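Local coordinates for protein sugar ABC transporter (Agrobacterium radiobacter, PDB 4RXT) that binds the pentose arabinose in the cleft between its two lobes and probably delivers it, as a periplasmic solute-binding protein, to an ABC-type sugar transporter, at residues I9-K12 with Y18-I21; A123-A126 with K130-G133. All coordinates share one frame; numbering follows the deposited sequence.

Contact 1 (I9-K12 with Y18-I21); sequences IIVK and YWQI. With ARA (alpha-L-arabinopyranose), chain B.
In the first beta-alpha-beta unit of the periplasmic binding protein fold, Val11 of strand 9-11 and Lys12 in the loop that follows meet Trp19 in the first turn of helix 17-33, at the wall of the sugar pocket. The indole is sandwiched. Over the centre of one face stands the backbone N of Lys12, 4.0 Å above the ring plane, and over the opposite face Tyr18 CD2, so a neighbour in the helix backs the ring from behind. Val11 touches the benzo side obliquely, its CB 3.7 Å from Trp19 CE3. Trp19 CG lies anti to the carbonyl carbon (chi1 -65°), which swings the indole out from the helix toward the strand. From Lys12 the chain runs extended past the far side of the same six-membered ring, CG 3.5 Å from Trp19 CZ2, and carries the ammonium group on to the sugar. Trp19 NE1 is hydrogen-bonded to Glu45 OE2, whose partner oxygen OE1 binds the arabinose, which helps fix the rotation of the indole. Two aromatic rings line the sugar: Tyr18 lies with one face under ARA C1, 3.7 Å above its plane, while its hydroxyl is hydrogen-bonded to Asp93 OD1, and Trp19 CZ2 comes obliquely to ARA C3 at 3.7 Å. At the chain's tip, Lys12 NZ donates a hydrogen bond to ARA O3 over 3.1 Å.

Contact 2 (A123-A126 with K130-G133); sequences AIKA and KEEG
The carbonyl oxygen of Lys130 is approached by two neighbouring residues of helix 109-128 where the chain doubles back after the helix. Lys125 CA makes a CA-H...O contact with it at 3.4 Å (141° at the hydrogen), Ile124 CG2 packs against it at 3.5 Å, and Glu132 N adds a weak backbone hydrogen bond. The same methyl of Ile124 also reaches Glu132 O, 3.6 Å away; it stands anti to its own backbone N, which turns it toward the returning chain. Further out, the side chains of Lys125 and Glu131 lie side by side and point the same way. Their aliphatic parts brush at Lys125 CB and Glu131 CG, 4.1 Å apart, and a bend in the lysine at chi3 (69°) brings its ammonium group round to the carboxylate, giving a salt bridge, with a weak hydrogen bond, of 3.3 Å between Lys125 NZ and Glu131 OE2. Thr128 OG1, hydrogen-bonded to both Ile124 O and Lys130 N, ties the helix end to this turn, and Gly133 joins the mixed sheet through backbone hydrogen bonds to Gly164 and Lys166. Lying at the surface, the weakly hydrogen-bonded salt bridge probably adds only modestly to the methyl and CA-H contacts on the carbonyl oxygens.

How the contacts relate
From the N terminus, strand 9-11 is the first of the parallel sheet in chain order, and contact 1 closes the short loop from it into helix 17-33 before the chain goes on to the neighbouring edge strand 39-41. Most of that sheet follows, through strand 103-106, its last strand, 272-274, being added much later; then helix 109-128 leads into the other lobe. Contact 2 closes the turn after this helix, just ahead of strand 133-139 in the mixed sheet. The two contacts come in series, neither nested nor crossed. They lie on opposite sides of the chain's centre, nearest atoms about 22 Å apart: contact 1 faces the sugar cleft, contact 2 sits at the far surface.

Contact 1 (I9-K12 with Y18-I21)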
loop_
_atom_site.group_PDB
_atom_site.type_symbol
_atom_site.label_atom_id
_atom_site.label_comp_id
_atom_site.label_asym_id
_atom_site.label_seq_id
_atom_site.Cartn_x
_atom_site.Cartn_y
_atom_site.Cartn_z
ATOM N N ILE A 9 7.954 -3.211 -15.592
ATOM C CA ILE A 9 7.120 -2.999 -14.407
ATOM C C ILE A 9 7.111 -1.502 -14.100
ATOM O O ILE A 9 8.174 -0.848 -14.081
ATOM C CB ILE A 9 7.595 -3.811 -13.165
ATOM C CG1 ILE A 9 6.579 -3.649 -12.019
ATOM C CG2 ILE A 9 9.061 -3.521 -12.781
ATOM C CD1 ILE A 9 6.695 -4.742 -10.967
ATOM N N ILE A 10 5.902 -0.989 -13.891
ATOM C CA ILE A 10 5.681 0.426 -13.641
ATOM C C ILE A 10 5.081 0.544 -12.260
ATOM O O ILE A 10 3.952 0.133 -12.013
ATOM C CB ILE A 10 4.717 1.060 -14.684
ATOM C CG1 ILE A 10 5.250 0.833 -16.099
ATOM C CG2 ILE A 10 4.519 2.558 -14.397
ATOM C CD1 ILE A 10 4.266 1.179 -17.191
ATOM N N VAL A 11 5.856 1.106 -11.349
ATOM C CA VAL A 11 5.430 1.303 -9.974
ATOM C C VAL A 11 4.927 2.723 -9.759
ATOM O O VAL A 11 5.088 3.570 -10.640
ATOM C CB VAL A 11 6.526 0.952 -8.972
ATOM C CG1 VAL A 11 6.890 -0.533 -9.109
ATOM C CG2 VAL A 11 7.746 1.849 -9.167
ATOM N N LYS A 12 4.283 2.975 -8.617
ATOM C CA LYS A 12 3.757 4.339 -8.348
ATOM C C LYS A 12 4.871 5.357 -8.062
ATOM O O LYS A 12 4.706 6.535 -8.318
ATOM C CB LYS A 12 2.795 4.347 -7.152
ATOM C CG LYS A 12 1.568 3.465 -7.282
ATOM C CD LYS A 12 0.587 3.755 -6.175
ATOM C CE LYS A 12 -0.633 2.862 -6.214
ATOM N NZ LYS A 12 -1.629 3.333 -5.203
ATOM N N TYR A 18 8.621 0.737 -0.111
ATOM C CA TYR A 18 7.643 -0.265 -0.469
ATOM C C TYR A 18 7.775 -0.688 -1.947
ATOM O O TYR A 18 7.806 -1.878 -2.271
ATOM C CB TYR A 18 6.251 0.290 -0.233
ATOM C CG TYR A 18 5.160 -0.683 -0.606
ATOM C CD1 TYR A 18 4.709 -1.653 0.283
ATOM C CD2 TYR A 18 4.533 -0.623 -1.866
ATOM C CE1 TYR A 18 3.689 -2.532 -0.065
ATOM C CE2 TYR A 18 3.535 -1.517 -2.209
ATOM C CZ TYR A 18 3.084 -2.442 -1.299
ATOM O OH TYR A 18 2.075 -3.324 -1.626
ATOM N N TRP A 19 7.818 0.313 -2.829
ATOM C CA TRP A 19 7.947 0.028 -4.272
ATOM C C TRP A 19 9.280 -0.573 -4.635
ATOM O O TRP A 19 9.376 -1.321 -5.583
ATOM C CB TRP A 19 7.635 1.267 -5.149
ATOM C CG TRP A 19 6.210 1.669 -4.989
ATOM C CD1 TRP A 19 5.745 2.758 -4.350
ATOM C CD2 TRP A 19 5.082 0.864 -5.306
ATOM N NE1 TRP A 19 4.376 2.719 -4.270
ATOM C CE2 TRP A 19 3.945 1.563 -4.872
ATOM C CE3 TRP A 19 4.924 -0.367 -5.923
ATOM C CZ2 TRP A 19 2.693 1.063 -5.046
ATOM C CZ3 TRP A 19 3.677 -0.859 -6.107
ATOM C CH2 TRP A 19 2.584 -0.151 -5.663
ATOM N N GLN A 20 10.307 -0.238 -3.861
ATOM C CA GLN A 20 11.627 -0.875 -4.053
ATOM C C GLN A 20 11.588 -2.377 -3.734
ATOM O O GLN A 20 12.278 -3.179 -4.365
ATOM C CB GLN A 20 12.693 -0.156 -3.248
ATOM C CG GLN A 20 12.943 1.225 -3.835
ATOM C CD GLN A 20 13.612 2.216 -2.900
ATOM O OE1 GLN A 20 14.007 1.880 -1.771
ATOM N NE2 GLN A 20 13.708 3.477 -3.357
ATOM N N ILE A 21 10.723 -2.776 -2.819
ATOM C CA ILE A 21 10.536 -4.214 -2.524
ATOM C C ILE A 21 9.866 -4.881 -3.724
ATOM O O ILE A 21 10.287 -5.911 -4.193
ATOM C CB ILE A 21 9.695 -4.485 -1.259
ATOM C CG1 ILE A 21 10.392 -3.943 0.007
ATOM C CG2 ILE A 21 9.461 -5.999 -1.110
ATOM C CD1 ILE A 21 9.470 -3.862 1.220
HETATM C C1 ARA B . 1.455 0.884 0.023
HETATM C C2 ARA B . 0.196 0.791 -0.860
HETATM C C3 ARA B . 0.437 1.539 -2.161
HETATM C C4 ARA B . 0.939 2.971 -1.906
HETATM C C5 ARA B . 1.386 3.151 -0.516
HETATM O O1 ARA B . 0.724 0.656 1.222
HETATM O O2 ARA B . -0.108 -0.581 -1.175
HETATM O O3 ARA B . -0.765 1.471 -2.947
HETATM O O4 ARA B . -0.105 3.946 -1.957
HETATM O O5 ARA B . 2.205 2.092 0.008
#

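Contact 2 (A123-A126 with K130-G133)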
loop_
_atom_site.group_PDB
_atom_site.type_symbol
_atom_site.label_atom_id
_atom_site.label_comp_id
_atom_site.label_asym_id
_atom_site.label_seq_id
_atom_site.Cartn_x
_atom_site.Cartn_y
_atom_site.Cartn_z
ATOM N N ALA A 123 -5.876 -1.879 20.542
ATOM C CA ALA A 123 -4.810 -1.055 21.126
ATOM C C ALA A 123 -5.366 -0.026 22.102
ATOM O O ALA A 123 -4.798 0.196 23.201
ATOM C CB ALA A 123 -4.001 -0.394 20.026
ATOM N N ILE A 124 -6.483 0.588 21.711
ATOM C CA ILE A 124 -7.154 1.546 22.594
ATOM C C ILE A 124 -7.636 0.836 23.881
ATOM O O ILE A 124 -7.527 1.368 24.982
ATOM C CB ILE A 124 -8.281 2.293 21.880
ATOM C CG1 ILE A 124 -7.649 3.177 20.802
ATOM C CG2 ILE A 124 -9.099 3.096 22.877
ATOM C CD1 ILE A 124 -8.635 3.672 19.779
ATOM N N LYS A 125 -8.207 -0.347 23.727
ATOM C CA LYS A 125 -8.650 -1.137 24.875
ATOM C C LYS A 125 -7.502 -1.475 25.826
ATOM O O LYS A 125 -7.647 -1.377 27.041
ATOM C CB LYS A 125 -9.308 -2.414 24.410
ATOM C CG LYS A 125 -9.710 -3.347 25.530
ATOM C CD LYS A 125 -10.776 -4.314 25.068
ATOM C CE LYS A 125 -10.207 -5.275 24.083
ATOM N NZ LYS A 125 -11.299 -6.213 23.732
ATOM N N ALA A 126 -6.357 -1.875 25.279
ATOM C CA ALA A 126 -5.220 -2.147 26.154
ATOM C C ALA A 126 -4.789 -0.900 26.918
ATOM O O ALA A 126 -4.407 -0.954 28.098
ATOM C CB ALA A 126 -4.047 -2.689 25.338
ATOM N N LYS A 130 -11.078 0.106 27.570
ATOM C CA LYS A 130 -12.301 0.064 26.780
ATOM C C LYS A 130 -12.075 0.561 25.369
ATOM O O LYS A 130 -11.102 1.225 25.065
ATOM C CB LYS A 130 -13.431 0.799 27.492
ATOM C CG LYS A 130 -13.179 2.255 27.794
ATOM C CD LYS A 130 -14.054 2.793 28.927
ATOM C CE LYS A 130 -14.618 4.171 28.554
ATOM N NZ LYS A 130 -14.895 5.132 29.672
ATOM N N GLU A 131 -12.983 0.174 24.498
ATOM C CA GLU A 131 -12.985 0.563 23.088
ATOM C C GLU A 131 -13.788 1.864 22.875
ATOM O O GLU A 131 -14.771 1.898 22.117
ATOM C CB GLU A 131 -13.562 -0.574 22.232
ATOM C CG GLU A 131 -12.721 -1.834 22.296
ATOM C CD GLU A 131 -13.396 -3.080 21.720
ATOM O OE1 GLU A 131 -14.608 -3.083 21.398
ATOM O OE2 GLU A 131 -12.696 -4.116 21.622
ATOM N N GLU A 132 -13.361 2.943 23.527
ATOM C CA GLU A 132 -14.028 4.244 23.386
ATOM C C GLU A 132 -13.022 5.329 23.102
ATOM O O GLU A 132 -11.880 5.279 23.550
ATOM C CB GLU A 132 -14.753 4.619 24.640
ATOM C CG GLU A 132 -15.849 3.640 24.956
ATOM C CD GLU A 132 -17.114 4.350 25.355
ATOM O OE1 GLU A 132 -17.355 4.533 26.565
ATOM O OE2 GLU A 132 -17.862 4.771 24.445
ATOM N N GLY A 133 -13.456 6.334 22.370
ATOM C CA GLY A 133 -12.639 7.493 22.177
ATOM C C GLY A 133 -12.651 7.993 20.754
ATOM O O GLY A 133 -13.216 7.369 19.839
#